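Local coordinates for uncharacterized protein (Pseudomonas phage YuA, PDB 3PES) that is of unknown function but folds as a small three-stranded antiparallel sheet backed by a C-terminal helix, with a long hairpin arm, at residues A[17-30]-A[42-56]. Residues are numbered along the deposited sequence; the frame is centred on the assembly and turned at random.
Sequences CLIVVTYWEPYVPA and AEGGCGEWEVRDRRG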
loop_
_atom_site.group_PDB
_atom_site.type_symbol
_atom_site.label_atom_id
_atom_site.label_comp_id
_atom_site.label_asym_id
_atom_site.label_seq_id
_atom_site.Cartn_x
_atom_site.Cartn_y
_atom_site.Cartn_z
ATOM N N CYS A 17 -2.135 -10.054 11.090
ATOM C CA CYS A 17 -2.194 -8.659 11.486
ATOM C C CYS A 17 -3.216 -7.937 10.652
ATOM O O CYS A 17 -3.853 -8.528 9.783
ATOM C CB CYS A 17 -0.846 -7.988 11.288
ATOM S SG CYS A 17 -0.314 -7.896 9.555
ATOM N N LEU A 18 -3.361 -6.651 10.935
ATOM C CA LEU A 18 -4.140 -5.753 10.128
ATOM C C LEU A 18 -3.170 -4.795 9.457
ATOM O O LEU A 18 -2.222 -4.297 10.080
ATOM C CB LEU A 18 -5.101 -4.987 11.023
ATOM C CG LEU A 18 -6.395 -4.403 10.517
ATOM C CD1 LEU A 18 -7.268 -5.464 9.878
ATOM C CD2 LEU A 18 -7.100 -3.814 11.715
ATOM N N ILE A 19 -3.402 -4.537 8.182
ATOM C CA ILE A 19 -2.702 -3.455 7.489
ATOM C C ILE A 19 -3.683 -2.287 7.396
ATOM O O ILE A 19 -4.805 -2.438 6.909
ATOM C CB ILE A 19 -2.228 -3.887 6.076
ATOM C CG1 ILE A 19 -1.290 -5.106 6.164
ATOM C CG2 ILE A 19 -1.564 -2.706 5.332
ATOM C CD1 ILE A 19 -0.057 -4.965 7.026
ATOM N N VAL A 20 -3.269 -1.126 7.891
ATOM C CA VAL A 20 -4.091 0.066 7.816
ATOM C C VAL A 20 -3.413 1.026 6.840
ATOM O O VAL A 20 -2.211 1.315 6.949
ATOM C CB VAL A 20 -4.258 0.691 9.218
ATOM C CG1 VAL A 20 -4.844 2.100 9.149
ATOM C CG2 VAL A 20 -5.136 -0.213 10.055
ATOM N N VAL A 21 -4.182 1.474 5.854
ATOM C CA VAL A 21 -3.682 2.418 4.875
ATOM C C VAL A 21 -4.025 3.826 5.349
ATOM O O VAL A 21 -5.203 4.146 5.551
ATOM C CB VAL A 21 -4.312 2.148 3.492
ATOM C CG1 VAL A 21 -3.699 3.059 2.442
ATOM C CG2 VAL A 21 -4.133 0.683 3.082
ATOM N N THR A 22 -2.995 4.653 5.536
ATOM C CA THR A 22 -3.177 5.996 6.106
ATOM C C THR A 22 -3.126 7.107 5.063
ATOM O O THR A 22 -3.597 8.221 5.312
ATOM C CB THR A 22 -2.144 6.301 7.199
ATOM O OG1 THR A 22 -0.838 6.230 6.641
ATOM C CG2 THR A 22 -2.251 5.305 8.360
ATOM N N TYR A 23 -2.510 6.819 3.923
ATOM C CA TYR A 23 -2.477 7.757 2.804
ATOM C C TYR A 23 -2.452 6.946 1.516
ATOM O O TYR A 23 -1.730 5.961 1.439
ATOM C CB TYR A 23 -1.263 8.706 2.890
ATOM C CG TYR A 23 -1.313 9.724 1.768
ATOM C CD1 TYR A 23 -2.131 10.855 1.865
ATOM C CD2 TYR A 23 -0.627 9.516 0.580
ATOM C CE1 TYR A 23 -2.232 11.769 0.813
ATOM C CE2 TYR A 23 -0.715 10.428 -0.473
ATOM C CZ TYR A 23 -1.517 11.530 -0.350
ATOM O OH TYR A 23 -1.602 12.413 -1.396
ATOM N N TRP A 24 -3.222 7.364 0.516
ATOM C CA TRP A 24 -3.147 6.718 -0.800
ATOM C C TRP A 24 -3.199 7.743 -1.910
ATOM O O TRP A 24 -4.139 8.521 -1.994
ATOM C CB TRP A 24 -4.210 5.620 -1.023
ATOM C CG TRP A 24 -3.948 4.874 -2.305
ATOM C CD1 TRP A 24 -4.672 4.925 -3.461
ATOM C CD2 TRP A 24 -2.846 3.993 -2.564
ATOM N NE1 TRP A 24 -4.096 4.116 -4.413
ATOM C CE2 TRP A 24 -2.962 3.549 -3.898
ATOM C CE3 TRP A 24 -1.776 3.537 -1.793
ATOM C CZ2 TRP A 24 -2.044 2.654 -4.478
ATOM C CZ3 TRP A 24 -0.860 2.646 -2.361
ATOM C CH2 TRP A 24 -0.999 2.225 -3.692
ATOM N N GLU A 25 -2.193 7.727 -2.775
ATOM C CA GLU A 25 -2.192 8.578 -3.952
ATOM C C GLU A 25 -2.715 7.737 -5.108
ATOM O O GLU A 25 -2.039 6.814 -5.534
ATOM C CB GLU A 25 -0.782 9.082 -4.262
ATOM C CG GLU A 25 -0.753 10.200 -5.314
ATOM C CD GLU A 25 -1.519 11.421 -4.870
ATOM O OE1 GLU A 25 -1.154 11.998 -3.828
ATOM O OE2 GLU A 25 -2.479 11.814 -5.569
ATOM N N PRO A 26 -3.916 8.055 -5.633
ATOM C CA PRO A 26 -4.445 7.182 -6.701
ATOM C C PRO A 26 -3.521 7.073 -7.902
ATOM O O PRO A 26 -2.890 8.074 -8.281
ATOM C CB PRO A 26 -5.762 7.872 -7.100
ATOM C CG PRO A 26 -6.191 8.566 -5.843
ATOM C CD PRO A 26 -4.912 9.073 -5.218
ATOM N N TYR A 27 -3.458 5.885 -8.506
ATOM C CA TYR A 27 -2.666 5.724 -9.724
ATOM C C TYR A 27 -3.331 6.521 -10.843
ATOM O O TYR A 27 -4.547 6.419 -11.044
ATOM C CB TYR A 27 -2.574 4.259 -10.129
ATOM C CG TYR A 27 -1.650 4.016 -11.297
ATOM C CD1 TYR A 27 -0.259 4.115 -11.155
ATOM C CD2 TYR A 27 -2.165 3.678 -12.546
ATOM C CE1 TYR A 27 0.594 3.885 -12.219
ATOM C CE2 TYR A 27 -1.320 3.439 -13.611
ATOM C CZ TYR A 27 0.051 3.536 -13.440
ATOM O OH TYR A 27 0.889 3.278 -14.486
ATOM N N VAL A 28 -2.551 7.301 -11.584
ATOM C CA VAL A 28 -3.048 8.044 -12.739
ATOM C C VAL A 28 -2.216 7.570 -13.915
ATOM O O VAL A 28 -0.986 7.691 -13.894
ATOM C CB VAL A 28 -2.867 9.565 -12.583
ATOM C CG1 VAL A 28 -3.575 10.291 -13.721
ATOM C CG2 VAL A 28 -3.465 10.029 -11.262
ATOM N N PRO A 29 -2.877 6.987 -14.926
ATOM C CA PRO A 29 -2.102 6.433 -16.047
ATOM C C PRO A 29 -1.272 7.486 -16.783
ATOM O O PRO A 29 -1.662 8.653 -16.875
ATOM C CB PRO A 29 -3.179 5.826 -16.981
ATOM C CG PRO A 29 -4.431 6.556 -16.631
ATOM C CD PRO A 29 -4.325 6.792 -15.112
ATOM N N ALA A 30 -0.143 7.037 -17.316
ATOM C CA ALA A 30 0.653 7.834 -18.236
ATOM C C ALA A 30 -0.121 8.118 -19.515
ATOM O O ALA A 30 -0.991 7.325 -19.910
ATOM C CB ALA A 30 1.917 7.082 -18.590
ATOM N N ALA A 42 3.064 8.506 -15.652
ATOM C CA ALA A 42 2.086 8.111 -14.657
ATOM C C ALA A 42 2.363 8.832 -13.352
ATOM O O ALA A 42 3.490 9.284 -13.085
ATOM C CB ALA A 42 2.167 6.613 -14.431
ATOM N N GLU A 43 1.326 8.936 -12.532
ATOM C CA GLU A 43 1.438 9.513 -11.197
ATOM C C GLU A 43 0.829 8.586 -10.163
ATOM O O GLU A 43 -0.032 7.771 -10.469
ATOM C CB GLU A 43 0.746 10.869 -11.132
ATOM C CG GLU A 43 1.295 11.871 -12.126
ATOM C CD GLU A 43 0.698 13.239 -11.990
ATOM O OE1 GLU A 43 1.216 14.161 -12.653
ATOM O OE2 GLU A 43 -0.271 13.403 -11.220
ATOM N N GLY A 44 1.280 8.720 -8.927
ATOM C CA GLY A 44 0.626 8.014 -7.839
ATOM C C GLY A 44 0.808 6.513 -7.864
ATOM O O GLY A 44 1.836 6.009 -8.333
ATOM N N GLY A 45 -0.166 5.801 -7.306
ATOM C CA GLY A 45 -0.079 4.359 -7.135
ATOM C C GLY A 45 0.863 4.006 -5.998
ATOM O O GLY A 45 1.571 2.996 -6.059
ATOM N N CYS A 46 0.832 4.819 -4.942
ATOM C CA CYS A 46 1.660 4.581 -3.778
ATOM C C CYS A 46 1.072 5.361 -2.611
ATOM O O CYS A 46 0.149 6.164 -2.787
ATOM C CB CYS A 46 3.072 5.040 -4.066
ATOM S SG CYS A 46 3.143 6.744 -4.574
ATOM N N GLY A 47 1.603 5.142 -1.417
ATOM C CA GLY A 47 1.038 5.786 -0.247
ATOM C C GLY A 47 1.713 5.308 1.008
ATOM O O GLY A 47 2.893 4.968 0.993
ATOM N N GLU A 48 0.963 5.284 2.098
ATOM C CA GLU A 48 1.527 4.964 3.405
ATOM C C GLU A 48 0.613 3.991 4.112
ATOM O O GLU A 48 -0.616 4.160 4.094
ATOM C CB GLU A 48 1.667 6.233 4.266
ATOM C CG GLU A 48 2.320 6.032 5.657
ATOM C CD GLU A 48 3.802 5.595 5.611
ATOM O OE1 GLU A 48 4.507 5.811 4.566
ATOM O OE2 GLU A 48 4.272 5.031 6.645
ATOM N N TRP A 49 1.214 2.990 4.741
ATOM C CA TRP A 49 0.459 1.988 5.472
ATOM C C TRP A 49 1.216 1.622 6.746
ATOM O O TRP A 49 2.421 1.887 6.874
ATOM C CB TRP A 49 0.203 0.732 4.619
ATOM C CG TRP A 49 1.434 0.110 4.028
ATOM C CD1 TRP A 49 1.969 0.371 2.794
ATOM C CD2 TRP A 49 2.289 -0.875 4.641
ATOM N NE1 TRP A 49 3.096 -0.391 2.601
ATOM C CE2 TRP A 49 3.322 -1.157 3.720
ATOM C CE3 TRP A 49 2.285 -1.545 5.872
ATOM C CZ2 TRP A 49 4.330 -2.085 3.988
ATOM C CZ3 TRP A 49 3.294 -2.468 6.133
ATOM C CH2 TRP A 49 4.299 -2.728 5.194
ATOM N N GLU A 50 0.501 1.011 7.691
ATOM C CA GLU A 50 1.090 0.590 8.959
ATOM C C GLU A 50 0.596 -0.783 9.343
ATOM O O GLU A 50 -0.530 -1.157 9.022
ATOM C CB GLU A 50 0.696 1.557 10.070
ATOM C CG GLU A 50 1.246 2.932 9.888
ATOM C CD GLU A 50 0.864 3.868 11.004
ATOM O OE1 GLU A 50 0.239 3.417 11.987
ATOM O OE2 GLU A 50 1.215 5.062 10.900
ATOM N N VAL A 51 1.430 -1.518 10.073
ATOM C CA VAL A 51 0.999 -2.770 10.676
ATOM C C VAL A 51 0.292 -2.471 11.998
ATOM O O VAL A 51 0.795 -1.675 12.808
ATOM C CB VAL A 51 2.171 -3.759 10.870
ATOM C CG1 VAL A 51 1.618 -5.136 11.215
ATOM C CG2 VAL A 51 3.056 -3.847 9.636
ATOM N N ARG A 52 -0.854 -3.106 12.217
ATOM C CA ARG A 52 -1.635 -2.946 13.450
ATOM C C ARG A 52 -2.062 -4.320 13.939
ATOM O O ARG A 52 -2.048 -5.287 13.182
ATOM C CB ARG A 52 -2.878 -2.083 13.196
ATOM C CG ARG A 52 -2.585 -0.715 12.602
ATOM C CD ARG A 52 -2.015 0.260 13.604
ATOM N NE ARG A 52 -1.867 1.587 13.022
ATOM C CZ ARG A 52 -2.865 2.446 12.819
ATOM N NH1 ARG A 52 -4.111 2.151 13.165
ATOM N NH2 ARG A 52 -2.604 3.619 12.270
ATOM N N ASP A 53 -2.465 -4.413 15.205
ATOM C CA ASP A 53 -3.166 -5.624 15.655
ATOM C C ASP A 53 -4.608 -5.615 15.149
ATOM O O ASP A 53 -5.036 -4.662 14.493
ATOM C CB ASP A 53 -3.066 -5.853 17.179
ATOM C CG ASP A 53 -3.906 -4.882 18.007
ATOM O OD1 ASP A 53 -4.760 -4.145 17.473
ATOM O OD2 ASP A 53 -3.708 -4.894 19.237
ATOM N N ARG A 54 -5.348 -6.677 15.442
ATOM C CA ARG A 54 -6.692 -6.813 14.897
ATOM C C ARG A 54 -7.686 -5.767 15.422
ATOM O O ARG A 54 -8.779 -5.607 14.879
ATOM C CB ARG A 54 -7.217 -8.226 15.123
ATOM C CG ARG A 54 -7.424 -8.560 16.592
ATOM C CD ARG A 54 -8.013 -9.948 16.779
ATOM N NE ARG A 54 -9.395 -10.041 16.299
ATOM C CZ ARG A 54 -10.478 -9.603 16.952
ATOM N NH1 ARG A 54 -11.667 -9.745 16.400
ATOM N NH2 ARG A 54 -10.387 -9.015 18.143
ATOM N N ARG A 55 -7.314 -5.068 16.486
ATOM C CA ARG A 55 -8.143 -3.959 16.991
ATOM C C ARG A 55 -7.698 -2.604 16.444
ATOM O O ARG A 55 -8.238 -1.564 16.829
ATOM C CB ARG A 55 -8.147 -3.950 18.511
ATOM C CG ARG A 55 -9.058 -5.029 19.045
ATOM C CD ARG A 55 -8.807 -5.342 20.485
ATOM N NE ARG A 55 -9.184 -4.226 21.341
ATOM C CZ ARG A 55 -9.184 -4.283 22.664
ATOM N NH1 ARG A 55 -8.806 -5.396 23.294
ATOM N NH2 ARG A 55 -9.542 -3.226 23.358
ATOM N N GLY A 56 -6.737 -2.619 15.533
ATOM C CA GLY A 56 -6.230 -1.377 14.938
ATOM C C GLY A 56 -5.209 -0.653 15.811
ATOM O O GLY A 56 -4.816 0.479 15.500
#
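A chi1 of -172° swings the Trp24 indole away from its own backbone N and lays it on the facing strand, 46-52, CZ3 3.3 Å from Cys46 C, with Cys46 O over one ring face. Arg52 bends at chi2 (-75°) and folds back across Val20: its CG lies 3.6 Å from Val20 CG2, and the guanidinium turns one face to the valine. Within its own plane that group grips Glu50 side-on, NE (3.0 Å) and NH2 (2.9 Å) both reaching Glu50 OE1. NH1 bonds to Gly56 O, which is tilted from that plane. Strands 15-25 and 46-52 form an antiparallel hairpin, the first central in the three-stranded sheet, the second at its edge within this chain. A classic beta bulge interrupts the pairing: Thr22 N (2.8 Å) and Tyr23 N (3.3 Å) approach Glu48 O from the same face of its plane. Further out, Gly45 and Cys46 form a G1 bulge opposite Glu25, and Val28 pairs with Glu43 in the arm beyond. There Tyr27 OH sits 3.6 Å from Ala42 CB. On the Trp24 and Trp49 face, both indoles pack on helix 68-82; NE1 of Trp49 bonds to Asp75, and that of Trp24 to Glu83. Ile19 CG2 touches Trp49 CB at 3.9 Å.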